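Local coordinates for hypothetical protein VC1899 (Vibrio cholerae, PDB 1XMX) that is of unknown function but probably binds nucleic acid and may cleave it as a Card1-like endonuclease, at residues L304-C309 and Y323-L328; V281-G286 and D330-L335; E252-L257 and M340-R345; D146-F151 and L277-Y282. One frame throughout, in Å; residues are numbered along the deposited sequence.

Contact 1 of 4, residues L304-C309 and Y323-L328; sequences LHIIEC and YKLESL
Leu325 runs alongside the carboxylate end of Glu308, the two side chains sliding past each other in opposite directions, within the beta-alpha-beta crossover that joins the parallel neighbouring strands 303-310 and 338-343 through helix 321-333. Glu308 OE1 lies 3.8 Å from Leu325 CB and 3.9 Å from Leu325 CD1, with Leu325 CG and CD2 hardly farther, so one oxygen meets the whole branch at van der Waals range. Glu308 reaches it because CG is turned opposite the backbone N (chi1 -170°) and the chain beyond stays extended. The family belongs to the PD-(D/E)XK nucleases, and the sequence Glu-Cys-Lys beginning at Glu308 fits their E-X-K signature; Asp295 of strand 288-300 touches Glu308, consistent with the acidic cluster of such nucleases. Segments 304-309 and 323-328 run nearly antiparallel, at 157°, their axes 9.9 Å apart at the closest. Leu325 also covers Ala339 and Leu341, extending this buried layer onto strand 338-343. Nearer the start of strand 303-310 the contact is looser: Ile306 CG2 meets Leu325 CD1 at 4.3 Å in an apolar pair, and Ile306 CD1 comes to 4.4 Å from the backbone carbon C of Leu328.

Contact 2 of 4, residues V281-G286 and D330-L335; sequences VYRQLG and DLLGGL
The guanidinium of Arg283 carries Leu332 CD2 over one face, while Leu331 CD2 approaches it obliquely. This is the place where strand 279-285, hairpin partner of strand 288-300 in the nuclease-like sheet, meets the last part of helix 321-333. Arg283 and Leu331 cross at about a right angle, and Arg283 NH1 sits against the leucine's flank, 3.4 Å from Leu331 CB. The still shorter approach of Arg283 NH1 to Leu331 CD2, 3.2 Å, is tight, and Leu331 has an unusual first torsion (chi1 -98°), so its fine detail is doubtful. A bend at chi3 (-66°) turns the guanidinium toward Leu331, with the aliphatic part still packed: Arg283 CD is 4.1 Å from Leu332 CD2. Ala153 touches Val281, Arg283 and Leu332 alike. Val281 and Leu332 reach toward each other tip to tip, Val281 CG1 lying 3.8 Å from Leu332 CD2.

Contact 3 of 4, residues E252-L257 and M340-R345; sequences EWLETL and MLVSFR
Helix 243-266, the long helix lying across the nuclease-like sheet, meets the end of strand 338-343 through an offset edge-to-face aromatic pair. Trp253 turns the rim of its six-membered ring to the face of Phe344; the ring centres are 5.1 Å apart and the planes stand at 88°. Trp253 CH2 reaches Phe344 CD1 at 3.4 Å, and the neighbouring Trp253 CZ2 lies over the rim of the phenyl ring, not its middle. With chi1 at 70°, Trp253 CG sits between the backbone N and the carbonyl carbon, and from there the indole reaches Phe344; Leu254 CB covers one indole face, 3.9 Å above its plane. In a PD-(D/E)XK-type core such a helix packs on the central strands, and here Leu254 does so: Leu254 CD1 meets Val342 CG1 at 4.1 Å, the two side chains lying at a slant, while Leu254 CD2 rests against Phe344 CB. Leu188 of helix 181-201 touches both aromatic rings, and Trp177 makes a further edge-to-face pair with Trp253, so the contact also joins helix 243-266 to helices 164-179 and 181-201. The turn leaving the strand is pinned by Ser343 OG, which donates to Arg345 O in the carbonyl plane, on a lone pair. On the helix, Thr256 OG1 and Thr256 N reach Glu252 O from opposite faces of its carbonyl plane, the hydroxyl at 2.8 Å.

Contact 4 of 4, residues D146-F151 and L277-Y282; sequences DYLTIF and LNVQVY
Leu148 places CG opposite its carbonyl carbon (chi1 -59°) and extends onward from there, spreading its two methyls over Val279 and Val281. Each valine turns CG1 away from its own backbone N, presenting that methyl to the helix. Leu148 CD1 meets Val279 CG1 at 4.3 Å, and Leu148 CD2 meets Val281 CG1 at 4.4 Å, so the leucine branch straddles two residues spaced two apart on the same strand. Both distances are those of light apolar contact, and the small buried area agrees with a single leucine doing the work for the helix. The strand is 279-285 of the nuclease-like sheet; at its beginning, Asn278 and Val279 both face Leu294 in a G1 beta bulge, with Asn278 in a left-handed conformation (phi 56°). Helix 144-150 lies between this sheet and the Rossmann-like N-terminal domain: Asp146 forms a salt bridge with Arg53, whereas Tyr147 OH bonds to Asn302 O on the nuclease side. At the helix end, Phe151 N bonds to Tyr147 O at 3.2 Å. The carbonyl oxygen of Tyr147 also lies at the edge of the Phe151 ring, in its plane, while Ile150 CG2 packs 3.9 Å above one face.

Overall arrangement
Contacts 1, 3 and 4 are buried, whereas contact 2 runs from buried Val281 and Leu332 out to exposed Leu331. All reach the same sheet. Contacts 1 and 2 share helix 321-333, which lays its middle on strand 303-310 and its end on strand 279-285; contact 4 uses that second strand again, through Val281, against a helix from the domain interface. Contacts 1 and 3 are joined by neighbouring strands, Glu308 O probably accepting a bond from Val342 N. Their chemistry differs with place: an acid beside leucine at the E-X-K-like sequence, a guanidinium with one leucine over a face at the margin, an offset edge-to-face aromatic pair in contact 3, and purely aliphatic methyls in contact 4.

Contact 1 of 4, residues L304-C309 and Y323-L328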
loop_
_atom_site.group_PDB
_atom_site.type_symbol
_atom_site.label_atom_id
_atom_site.label_comp_id
_atom_site.label_asym_id
_atom_site.label_seq_id
_atom_site.Cartn_x
_atom_site.Cartn_y
_atom_site.Cartn_z
ATOM N N LEU A 304 -2.091 4.211 1.115
ATOM C CA LEU A 304 -1.287 2.988 0.774
ATOM C C LEU A 304 -0.006 3.009 1.574
ATOM O O LEU A 304 0.691 4.026 1.583
ATOM C CB LEU A 304 -0.947 2.948 -0.715
ATOM C CG LEU A 304 -0.214 1.688 -1.196
ATOM C CD1 LEU A 304 -1.158 0.431 -1.201
ATOM C CD2 LEU A 304 0.426 1.927 -2.545
ATOM N N HIS A 305 0.260 1.922 2.303
ATOM C CA HIS A 305 1.512 1.751 3.072
ATOM C C HIS A 305 2.256 0.532 2.529
ATOM O O HIS A 305 1.724 -0.593 2.555
ATOM C CB HIS A 305 1.229 1.459 4.531
ATOM C CG HIS A 305 0.881 2.673 5.326
ATOM N ND1 HIS A 305 -0.204 3.475 5.023
ATOM C CD2 HIS A 305 1.497 3.253 6.377
ATOM C CE1 HIS A 305 -0.254 4.481 5.879
ATOM N NE2 HIS A 305 0.761 4.364 6.722
ATOM N N ILE A 306 3.465 0.773 2.029
ATOM C CA ILE A 306 4.325 -0.300 1.513
ATOM C C ILE A 306 5.549 -0.564 2.403
ATOM O O ILE A 306 6.310 0.350 2.793
ATOM C CB ILE A 306 4.884 0.041 0.106
ATOM C CG1 ILE A 306 3.769 0.323 -0.877
ATOM C CG2 ILE A 306 5.740 -1.175 -0.480
ATOM C CD1 ILE A 306 4.366 1.064 -2.109
ATOM N N ILE A 307 5.803 -1.839 2.629
ATOM C CA ILE A 307 6.952 -2.228 3.424
ATOM C C ILE A 307 7.845 -3.125 2.562
ATOM O O ILE A 307 7.379 -4.175 2.045
ATOM C CB ILE A 307 6.504 -2.979 4.688
ATOM C CG1 ILE A 307 5.529 -2.121 5.484
ATOM C CG2 ILE A 307 7.759 -3.361 5.562
ATOM C CD1 ILE A 307 4.814 -2.883 6.607
ATOM N N GLU A 308 9.092 -2.681 2.380
ATOM C CA GLU A 308 10.105 -3.506 1.757
ATOM C C GLU A 308 10.864 -4.171 2.897
ATOM O O GLU A 308 11.273 -3.484 3.851
ATOM C CB GLU A 308 11.121 -2.659 0.997
ATOM C CG GLU A 308 12.052 -3.522 0.127
ATOM C CD GLU A 308 12.845 -2.716 -0.875
ATOM O OE1 GLU A 308 12.508 -1.530 -1.078
ATOM O OE2 GLU A 308 13.823 -3.260 -1.460
ATOM N N CYS A 309 11.021 -5.490 2.808
ATOM C CA CYS A 309 11.916 -6.250 3.707
ATOM C C CYS A 309 13.255 -6.615 3.019
ATOM O O CYS A 309 13.254 -7.131 1.911
ATOM C CB CYS A 309 11.205 -7.486 4.251
ATOM S SG CYS A 309 9.654 -7.004 5.036
ATOM N N TYR A 323 15.840 5.088 -3.140
ATOM C CA TYR A 323 15.299 5.875 -4.272
ATOM C C TYR A 323 14.186 5.154 -4.986
ATOM O O TYR A 323 13.172 5.767 -5.380
ATOM C CB TYR A 323 16.374 6.145 -5.302
ATOM C CG TYR A 323 17.388 7.046 -4.816
ATOM C CD1 TYR A 323 17.053 8.313 -4.381
ATOM C CD2 TYR A 323 18.704 6.644 -4.759
ATOM C CE1 TYR A 323 18.019 9.183 -3.901
ATOM C CE2 TYR A 323 19.655 7.484 -4.282
ATOM C CZ TYR A 323 19.313 8.751 -3.860
ATOM O OH TYR A 323 20.338 9.581 -3.416
ATOM N N LYS A 324 14.399 3.851 -5.182
ATOM C CA LYS A 324 13.388 3.016 -5.789
ATOM C C LYS A 324 12.153 2.866 -4.914
ATOM O O LYS A 324 11.041 2.911 -5.417
ATOM C CB LYS A 324 13.945 1.645 -6.115
ATOM C CG LYS A 324 12.954 0.776 -6.808
ATOM C CD LYS A 324 13.462 -0.663 -6.756
ATOM C CE LYS A 324 12.924 -1.545 -7.838
ATOM N NZ LYS A 324 11.566 -2.103 -7.516
ATOM N N LEU A 325 12.340 2.634 -3.613
ATOM C CA LEU A 325 11.173 2.517 -2.700
ATOM C C LEU A 325 10.325 3.789 -2.718
ATOM O O LEU A 325 9.129 3.707 -2.910
ATOM C CB LEU A 325 11.601 2.185 -1.262
ATOM C CG LEU A 325 10.520 1.937 -0.185
ATOM C CD1 LEU A 325 9.489 0.885 -0.601
ATOM C CD2 LEU A 325 11.180 1.560 1.173
ATOM N N GLU A 326 10.944 4.945 -2.532
ATOM C CA GLU A 326 10.254 6.220 -2.613
ATOM C C GLU A 326 9.504 6.441 -3.945
ATOM O O GLU A 326 8.427 7.076 -4.011
ATOM C CB GLU A 326 11.238 7.364 -2.460
ATOM C CG GLU A 326 10.497 8.643 -2.230
ATOM C CD GLU A 326 11.132 9.817 -2.920
ATOM O OE1 GLU A 326 11.774 9.595 -3.979
ATOM O OE2 GLU A 326 11.016 10.965 -2.404
ATOM N N SER A 327 10.104 5.948 -5.014
ATOM C CA SER A 327 9.536 6.095 -6.308
ATOM C C SER A 327 8.289 5.195 -6.489
ATOM O O SER A 327 7.321 5.571 -7.157
ATOM C CB SER A 327 10.605 5.767 -7.317
ATOM O OG SER A 327 9.994 5.310 -8.481
ATOM N N LEU A 328 8.327 3.992 -5.954
ATOM C CA LEU A 328 7.157 3.140 -5.967
ATOM C C LEU A 328 5.979 3.750 -5.159
ATOM O O LEU A 328 4.842 3.814 -5.608
ATOM C CB LEU A 328 7.523 1.825 -5.344
ATOM C CG LEU A 328 8.296 0.936 -6.286
ATOM C CD1 LEU A 328 8.570 -0.301 -5.447
ATOM C CD2 LEU A 328 7.397 0.614 -7.430
#

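Contact 2 of 4, residues V281-G286 and D330-L335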
loop_
_atom_site.group_PDB
_atom_site.type_symbol
_atom_site.label_atom_id
_atom_site.label_comp_id
_atom_site.label_asym_id
_atom_site.label_seq_id
_atom_site.Cartn_x
_atom_site.Cartn_y
_atom_site.Cartn_z
ATOM N N VAL A 281 3.100 -6.461 -9.070
ATOM C CA VAL A 281 2.510 -5.221 -9.585
ATOM C C VAL A 281 3.017 -5.041 -11.014
ATOM O O VAL A 281 4.236 -5.097 -11.263
ATOM C CB VAL A 281 2.973 -3.958 -8.797
ATOM C CG1 VAL A 281 2.248 -2.664 -9.309
ATOM C CG2 VAL A 281 2.832 -4.138 -7.317
ATOM N N TYR A 282 2.078 -4.851 -11.933
ATOM C CA TYR A 282 2.342 -4.674 -13.346
ATOM C C TYR A 282 1.863 -3.293 -13.834
ATOM O O TYR A 282 0.781 -2.841 -13.432
ATOM C CB TYR A 282 1.634 -5.794 -14.141
ATOM C CG TYR A 282 2.080 -7.196 -13.762
ATOM C CD1 TYR A 282 1.434 -7.912 -12.754
ATOM C CD2 TYR A 282 3.147 -7.798 -14.416
ATOM C CE1 TYR A 282 1.844 -9.206 -12.405
ATOM C CE2 TYR A 282 3.591 -9.092 -14.073
ATOM C CZ TYR A 282 2.929 -9.791 -13.062
ATOM O OH TYR A 282 3.358 -11.068 -12.723
ATOM N N ARG A 283 2.678 -2.628 -14.674
ATOM C CA ARG A 283 2.267 -1.401 -15.362
ATOM C C ARG A 283 2.624 -1.507 -16.841
ATOM O O ARG A 283 3.769 -1.811 -17.171
ATOM C CB ARG A 283 2.920 -0.164 -14.739
ATOM C CG ARG A 283 2.407 0.148 -13.332
ATOM C CD ARG A 283 3.196 1.240 -12.610
ATOM N NE ARG A 283 4.559 0.829 -12.319
ATOM C CZ ARG A 283 5.484 1.533 -11.658
ATOM N NH1 ARG A 283 5.243 2.741 -11.178
ATOM N NH2 ARG A 283 6.697 1.013 -11.489
ATOM N N GLN A 284 1.651 -1.318 -17.723
ATOM C CA GLN A 284 1.897 -1.369 -19.153
ATOM C C GLN A 284 2.331 -0.006 -19.660
ATOM O O GLN A 284 1.708 1.009 -19.313
ATOM C CB GLN A 284 0.638 -1.771 -19.931
ATOM C CG GLN A 284 0.414 -3.256 -20.101
ATOM C CD GLN A 284 1.593 -3.997 -20.745
ATOM O OE1 GLN A 284 2.225 -4.818 -20.086
ATOM N NE2 GLN A 284 1.875 -3.734 -22.047
ATOM N N LEU A 285 3.372 0.015 -20.500
ATOM C CA LEU A 285 3.725 1.212 -21.302
ATOM C C LEU A 285 3.841 0.822 -22.784
ATOM O O LEU A 285 4.873 0.313 -23.225
ATOM C CB LEU A 285 5.011 1.878 -20.803
ATOM C CG LEU A 285 5.140 2.373 -19.339
ATOM C CD1 LEU A 285 4.772 1.317 -18.278
ATOM C CD2 LEU A 285 6.533 2.870 -19.066
ATOM N N GLY A 286 2.783 1.051 -23.557
ATOM C CA GLY A 286 2.733 0.478 -24.907
ATOM C C GLY A 286 2.897 -1.038 -24.811
ATOM O O GLY A 286 2.280 -1.678 -23.970
ATOM N N ASP A 330 5.231 6.938 -4.373
ATOM C CA ASP A 330 4.638 8.005 -5.185
ATOM C C ASP A 330 3.751 7.498 -6.305
ATOM O O ASP A 330 2.574 7.851 -6.395
ATOM C CB ASP A 330 5.758 8.894 -5.748
ATOM C CG ASP A 330 6.585 9.589 -4.622
ATOM O OD1 ASP A 330 5.994 9.843 -3.505
ATOM O OD2 ASP A 330 7.812 9.868 -4.844
ATOM N N LEU A 331 4.320 6.646 -7.147
ATOM C CA LEU A 331 3.694 6.185 -8.355
ATOM C C LEU A 331 2.534 5.222 -8.102
ATOM O O LEU A 331 1.664 5.070 -8.961
ATOM C CB LEU A 331 4.756 5.482 -9.231
ATOM C CG LEU A 331 5.375 6.339 -10.370
ATOM C CD1 LEU A 331 6.855 6.413 -10.322
ATOM C CD2 LEU A 331 4.955 5.837 -11.759
ATOM N N LEU A 332 2.525 4.535 -6.952
ATOM C CA LEU A 332 1.469 3.531 -6.705
ATOM C C LEU A 332 0.356 3.997 -5.742
ATOM O O LEU A 332 -0.737 3.383 -5.638
ATOM C CB LEU A 332 2.089 2.182 -6.235
ATOM C CG LEU A 332 3.106 1.452 -7.181
ATOM C CD1 LEU A 332 3.639 0.222 -6.548
ATOM C CD2 LEU A 332 2.555 1.030 -8.528
ATOM N N GLY A 333 0.620 5.046 -4.991
ATOM C CA GLY A 333 -0.390 5.491 -4.061
ATOM C C GLY A 333 -0.482 6.986 -3.919
ATOM O O GLY A 333 -1.184 7.476 -3.026
ATOM N N GLY A 334 0.295 7.714 -4.709
ATOM C CA GLY A 334 0.163 9.152 -4.759
ATOM C C GLY A 334 0.642 9.819 -3.524
ATOM O O GLY A 334 1.473 9.280 -2.811
ATOM N N LEU A 335 0.111 11.004 -3.257
ATOM C CA LEU A 335 0.730 11.910 -2.307
ATOM C C LEU A 335 0.632 11.494 -0.846
ATOM O O LEU A 335 1.446 11.903 -0.022
ATOM C CB LEU A 335 0.145 13.313 -2.435
ATOM C CG LEU A 335 0.287 14.126 -3.718
ATOM C CD1 LEU A 335 -0.233 15.572 -3.501
ATOM C CD2 LEU A 335 1.742 14.148 -4.073
#

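Contact 3 of 4, residues E252-L257 and M340-R345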
loop_
_atom_site.group_PDB
_atom_site.type_symbol
_atom_site.label_atom_id
_atom_site.label_comp_id
_atom_site.label_asym_id
_atom_site.label_seq_id
_atom_site.Cartn_x
_atom_site.Cartn_y
_atom_site.Cartn_z
ATOM N N GLU A 252 12.710 -15.235 2.975
ATOM C CA GLU A 252 11.292 -14.836 3.046
ATOM C C GLU A 252 10.726 -14.897 4.445
ATOM O O GLU A 252 9.601 -14.485 4.645
ATOM C CB GLU A 252 10.438 -15.711 2.151
ATOM C CG GLU A 252 10.934 -15.781 0.723
ATOM C CD GLU A 252 9.774 -15.942 -0.228
ATOM O OE1 GLU A 252 8.633 -16.048 0.298
ATOM O OE2 GLU A 252 10.004 -15.969 -1.478
ATOM N N TRP A 253 11.497 -15.424 5.414
ATOM C CA TRP A 253 11.069 -15.416 6.811
ATOM C C TRP A 253 10.694 -14.006 7.349
ATOM O O TRP A 253 9.805 -13.863 8.193
ATOM C CB TRP A 253 12.134 -16.060 7.718
ATOM C CG TRP A 253 13.375 -15.270 7.869
ATOM C CD1 TRP A 253 14.485 -15.371 7.103
ATOM C CD2 TRP A 253 13.649 -14.235 8.846
ATOM N NE1 TRP A 253 15.432 -14.484 7.529
ATOM C CE2 TRP A 253 14.951 -13.768 8.588
ATOM C CE3 TRP A 253 12.932 -13.686 9.919
ATOM C CZ2 TRP A 253 15.559 -12.802 9.361
ATOM C CZ3 TRP A 253 13.529 -12.691 10.677
ATOM C CH2 TRP A 253 14.823 -12.264 10.404
ATOM N N LEU A 254 11.402 -12.977 6.896
ATOM C CA LEU A 254 11.274 -11.647 7.488
ATOM C C LEU A 254 10.012 -10.970 6.980
ATOM O O LEU A 254 9.331 -10.268 7.718
ATOM C CB LEU A 254 12.493 -10.801 7.148
ATOM C CG LEU A 254 12.390 -9.370 7.673
ATOM C CD1 LEU A 254 12.267 -9.265 9.222
ATOM C CD2 LEU A 254 13.603 -8.602 7.185
ATOM N N GLU A 255 9.688 -11.177 5.718
ATOM C CA GLU A 255 8.455 -10.574 5.152
ATOM C C GLU A 255 7.227 -11.353 5.672
ATOM O O GLU A 255 6.168 -10.795 5.842
ATOM C CB GLU A 255 8.495 -10.550 3.628
ATOM C CG GLU A 255 8.745 -11.949 2.992
ATOM C CD GLU A 255 8.951 -11.891 1.487
ATOM O OE1 GLU A 255 9.254 -10.812 0.933
ATOM O OE2 GLU A 255 8.841 -12.921 0.824
ATOM N N THR A 256 7.363 -12.659 5.818
ATOM C CA THR A 256 6.337 -13.481 6.426
ATOM C C THR A 256 6.009 -13.061 7.857
ATOM O O THR A 256 4.836 -13.006 8.220
ATOM C CB THR A 256 6.801 -14.959 6.457
ATOM O OG1 THR A 256 7.027 -15.404 5.116
ATOM C CG2 THR A 256 5.709 -15.837 7.051
ATOM N N LEU A 257 7.051 -12.821 8.667
ATOM C CA LEU A 257 6.948 -12.286 10.029
ATOM C C LEU A 257 6.277 -10.885 10.029
ATOM O O LEU A 257 5.369 -10.603 10.827
ATOM C CB LEU A 257 8.344 -12.191 10.672
ATOM C CG LEU A 257 8.371 -11.438 12.017
ATOM C CD1 LEU A 257 7.688 -12.195 13.155
ATOM C CD2 LEU A 257 9.817 -11.086 12.340
ATOM N N MET A 340 8.062 2.036 4.189
ATOM C CA MET A 340 8.997 1.656 5.217
ATOM C C MET A 340 10.012 0.620 4.657
ATOM O O MET A 340 9.657 -0.236 3.843
ATOM C CB MET A 340 8.177 0.981 6.297
ATOM C CG MET A 340 9.040 0.232 7.266
ATOM S SD MET A 340 8.180 -0.411 8.687
ATOM C CE MET A 340 7.972 1.115 9.698
ATOM N N LEU A 341 11.255 0.680 5.112
ATOM C CA LEU A 341 12.187 -0.444 4.838
ATOM C C LEU A 341 12.472 -1.170 6.141
ATOM O O LEU A 341 12.907 -0.556 7.110
ATOM C CB LEU A 341 13.475 0.059 4.177
ATOM C CG LEU A 341 14.658 -0.886 4.026
ATOM C CD1 LEU A 341 14.283 -2.074 3.145
ATOM C CD2 LEU A 341 15.858 -0.099 3.422
ATOM N N VAL A 342 12.178 -2.476 6.179
ATOM C CA VAL A 342 12.577 -3.290 7.333
ATOM C C VAL A 342 13.866 -4.046 6.940
ATOM O O VAL A 342 13.875 -4.755 5.937
ATOM C CB VAL A 342 11.450 -4.261 7.771
ATOM C CG1 VAL A 342 11.954 -5.187 8.912
ATOM C CG2 VAL A 342 10.147 -3.429 8.178
ATOM N N SER A 343 14.935 -3.864 7.712
ATOM C CA SER A 343 16.239 -4.398 7.363
ATOM C C SER A 343 16.751 -5.268 8.510
ATOM O O SER A 343 16.778 -4.832 9.651
ATOM C CB SER A 343 17.238 -3.265 7.105
ATOM O OG SER A 343 18.481 -3.808 6.656
ATOM N N PHE A 344 17.113 -6.508 8.182
ATOM C CA PHE A 344 17.685 -7.445 9.108
ATOM C C PHE A 344 19.129 -7.075 9.443
ATOM O O PHE A 344 19.593 -7.320 10.581
ATOM C CB PHE A 344 17.589 -8.842 8.492
ATOM C CG PHE A 344 18.239 -9.942 9.316
ATOM C CD1 PHE A 344 17.670 -10.365 10.519
ATOM C CD2 PHE A 344 19.374 -10.568 8.868
ATOM C CE1 PHE A 344 18.259 -11.387 11.279
ATOM C CE2 PHE A 344 19.957 -11.579 9.616
ATOM C CZ PHE A 344 19.402 -11.986 10.822
ATOM N N ARG A 345 19.829 -6.450 8.489
ATOM C CA ARG A 345 21.200 -6.064 8.683
ATOM C C ARG A 345 21.326 -4.590 9.038
ATOM O O ARG A 345 20.491 -3.801 8.662
ATOM C CB ARG A 345 22.016 -6.392 7.418
ATOM C CG ARG A 345 22.039 -7.918 7.000
ATOM C CD ARG A 345 23.335 -8.646 7.427
ATOM N NE ARG A 345 23.393 -8.984 8.870
ATOM C CZ ARG A 345 24.396 -8.683 9.715
ATOM N NH1 ARG A 345 25.485 -8.050 9.290
ATOM N NH2 ARG A 345 24.317 -9.014 11.007
#

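Contact 4 of 4, residues D146-F151 and L277-Y282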
loop_
_atom_site.group_PDB
_atom_site.type_symbol
_atom_site.label_atom_id
_atom_site.label_comp_id
_atom_site.label_asym_id
_atom_site.label_seq_id
_atom_site.Cartn_x
_atom_site.Cartn_y
_atom_site.Cartn_z
ATOM N N ASP A 146 -7.700 -1.934 -5.458
ATOM C CA ASP A 146 -8.390 -0.726 -5.937
ATOM C C ASP A 146 -7.429 0.393 -6.068
ATOM O O ASP A 146 -7.503 1.184 -7.041
ATOM C CB ASP A 146 -9.390 -0.284 -4.917
ATOM C CG ASP A 146 -10.628 -1.079 -4.984
ATOM O OD1 ASP A 146 -10.833 -1.730 -6.062
ATOM O OD2 ASP A 146 -11.377 -1.051 -3.968
ATOM N N TYR A 147 -6.528 0.470 -5.083
ATOM C CA TYR A 147 -5.502 1.498 -5.079
ATOM C C TYR A 147 -4.613 1.377 -6.289
ATOM O O TYR A 147 -4.327 2.373 -6.944
ATOM C CB TYR A 147 -4.618 1.378 -3.841
ATOM C CG TYR A 147 -4.635 2.662 -3.051
ATOM C CD1 TYR A 147 -3.901 3.759 -3.465
ATOM C CD2 TYR A 147 -5.416 2.790 -1.905
ATOM C CE1 TYR A 147 -3.926 4.943 -2.749
ATOM C CE2 TYR A 147 -5.452 3.988 -1.171
ATOM C CZ TYR A 147 -4.688 5.042 -1.601
ATOM O OH TYR A 147 -4.698 6.217 -0.912
ATOM N N LEU A 148 -4.171 0.160 -6.606
ATOM C CA LEU A 148 -3.320 -0.005 -7.764
ATOM C C LEU A 148 -4.041 0.365 -9.046
ATOM O O LEU A 148 -3.446 1.036 -9.912
ATOM C CB LEU A 148 -2.702 -1.399 -7.846
ATOM C CG LEU A 148 -1.849 -1.782 -6.621
ATOM C CD1 LEU A 148 -1.451 -3.239 -6.652
ATOM C CD2 LEU A 148 -0.617 -0.922 -6.504
ATOM N N THR A 149 -5.298 -0.064 -9.190
ATOM C CA THR A 149 -6.056 0.254 -10.378
ATOM C C THR A 149 -6.115 1.776 -10.551
ATOM O O THR A 149 -5.828 2.323 -11.621
ATOM C CB THR A 149 -7.472 -0.289 -10.274
ATOM O OG1 THR A 149 -7.379 -1.697 -10.154
ATOM C CG2 THR A 149 -8.324 0.096 -11.509
ATOM N N ILE A 150 -6.491 2.456 -9.493
ATOM C CA ILE A 150 -6.602 3.902 -9.563
ATOM C C ILE A 150 -5.343 4.527 -10.130
ATOM O O ILE A 150 -5.444 5.472 -10.925
ATOM C CB ILE A 150 -6.938 4.531 -8.209
ATOM C CG1 ILE A 150 -8.387 4.172 -7.838
ATOM C CG2 ILE A 150 -6.709 6.076 -8.266
ATOM C CD1 ILE A 150 -8.802 4.632 -6.434
ATOM N N PHE A 151 -4.173 4.018 -9.721
ATOM C CA PHE A 151 -2.910 4.611 -10.158
ATOM C C PHE A 151 -2.244 3.984 -11.384
ATOM O O PHE A 151 -1.065 4.222 -11.659
ATOM C CB PHE A 151 -1.941 4.733 -8.990
ATOM C CG PHE A 151 -2.317 5.836 -8.033
ATOM C CD1 PHE A 151 -1.935 7.142 -8.277
ATOM C CD2 PHE A 151 -3.043 5.569 -6.889
ATOM C CE1 PHE A 151 -2.284 8.145 -7.423
ATOM C CE2 PHE A 151 -3.377 6.575 -6.032
ATOM C CZ PHE A 151 -2.996 7.864 -6.291
ATOM N N LEU A 277 0.787 -10.050 1.131
ATOM C CA LEU A 277 2.148 -10.555 1.117
ATOM C C LEU A 277 2.604 -10.736 -0.310
ATOM O O LEU A 277 1.951 -11.388 -1.090
ATOM C CB LEU A 277 2.219 -11.916 1.872
ATOM C CG LEU A 277 3.579 -12.595 2.101
ATOM C CD1 LEU A 277 4.622 -11.627 2.786
ATOM C CD2 LEU A 277 3.442 -13.900 2.932
ATOM N N ASN A 278 3.713 -10.114 -0.660
ATOM C CA ASN A 278 4.353 -10.293 -1.961
ATOM C C ASN A 278 3.437 -10.011 -3.156
ATOM O O ASN A 278 3.295 -10.849 -4.052
ATOM C CB ASN A 278 4.996 -11.684 -2.074
ATOM C CG ASN A 278 6.309 -11.774 -1.300
ATOM O OD1 ASN A 278 7.188 -10.921 -1.468
ATOM N ND2 ASN A 278 6.455 -12.803 -0.455
ATOM N N VAL A 279 2.832 -8.827 -3.159
ATOM C CA VAL A 279 1.983 -8.421 -4.248
ATOM C C VAL A 279 2.851 -8.242 -5.502
ATOM O O VAL A 279 3.864 -7.530 -5.457
ATOM C CB VAL A 279 1.284 -7.095 -3.891
ATOM C CG1 VAL A 279 0.242 -6.771 -4.943
ATOM C CG2 VAL A 279 0.628 -7.199 -2.503
ATOM N N GLN A 280 2.502 -8.932 -6.590
ATOM C CA GLN A 280 3.095 -8.644 -7.913
ATOM C C GLN A 280 2.364 -7.471 -8.594
ATOM O O GLN A 280 1.170 -7.505 -8.711
ATOM C CB GLN A 280 3.043 -9.879 -8.810
ATOM C CG GLN A 280 3.524 -11.154 -8.120
ATOM C CD GLN A 280 4.991 -11.046 -7.720
ATOM O OE1 GLN A 280 5.375 -11.254 -6.555
ATOM N NE2 GLN A 280 5.817 -10.692 -8.679
ATOM N N VAL A 281 3.100 -6.461 -9.070
ATOM C CA VAL A 281 2.510 -5.221 -9.585
ATOM C C VAL A 281 3.017 -5.041 -11.014
ATOM O O VAL A 281 4.236 -5.097 -11.263
ATOM C CB VAL A 281 2.973 -3.958 -8.797
ATOM C CG1 VAL A 281 2.248 -2.664 -9.309
ATOM C CG2 VAL A 281 2.832 -4.138 -7.317
ATOM N N TYR A 282 2.078 -4.851 -11.933
ATOM C CA TYR A 282 2.342 -4.674 -13.346
ATOM C C TYR A 282 1.863 -3.293 -13.834
ATOM O O TYR A 282 0.781 -2.841 -13.432
ATOM C CB TYR A 282 1.634 -5.794 -14.141
ATOM C CG TYR A 282 2.080 -7.196 -13.762
ATOM C CD1 TYR A 282 1.434 -7.912 -12.754
ATOM C CD2 TYR A 282 3.147 -7.798 -14.416
ATOM C CE1 TYR A 282 1.844 -9.206 -12.405
ATOM C CE2 TYR A 282 3.591 -9.092 -14.073
ATOM C CZ TYR A 282 2.929 -9.791 -13.062
ATOM O OH TYR A 282 3.358 -11.068 -12.723
#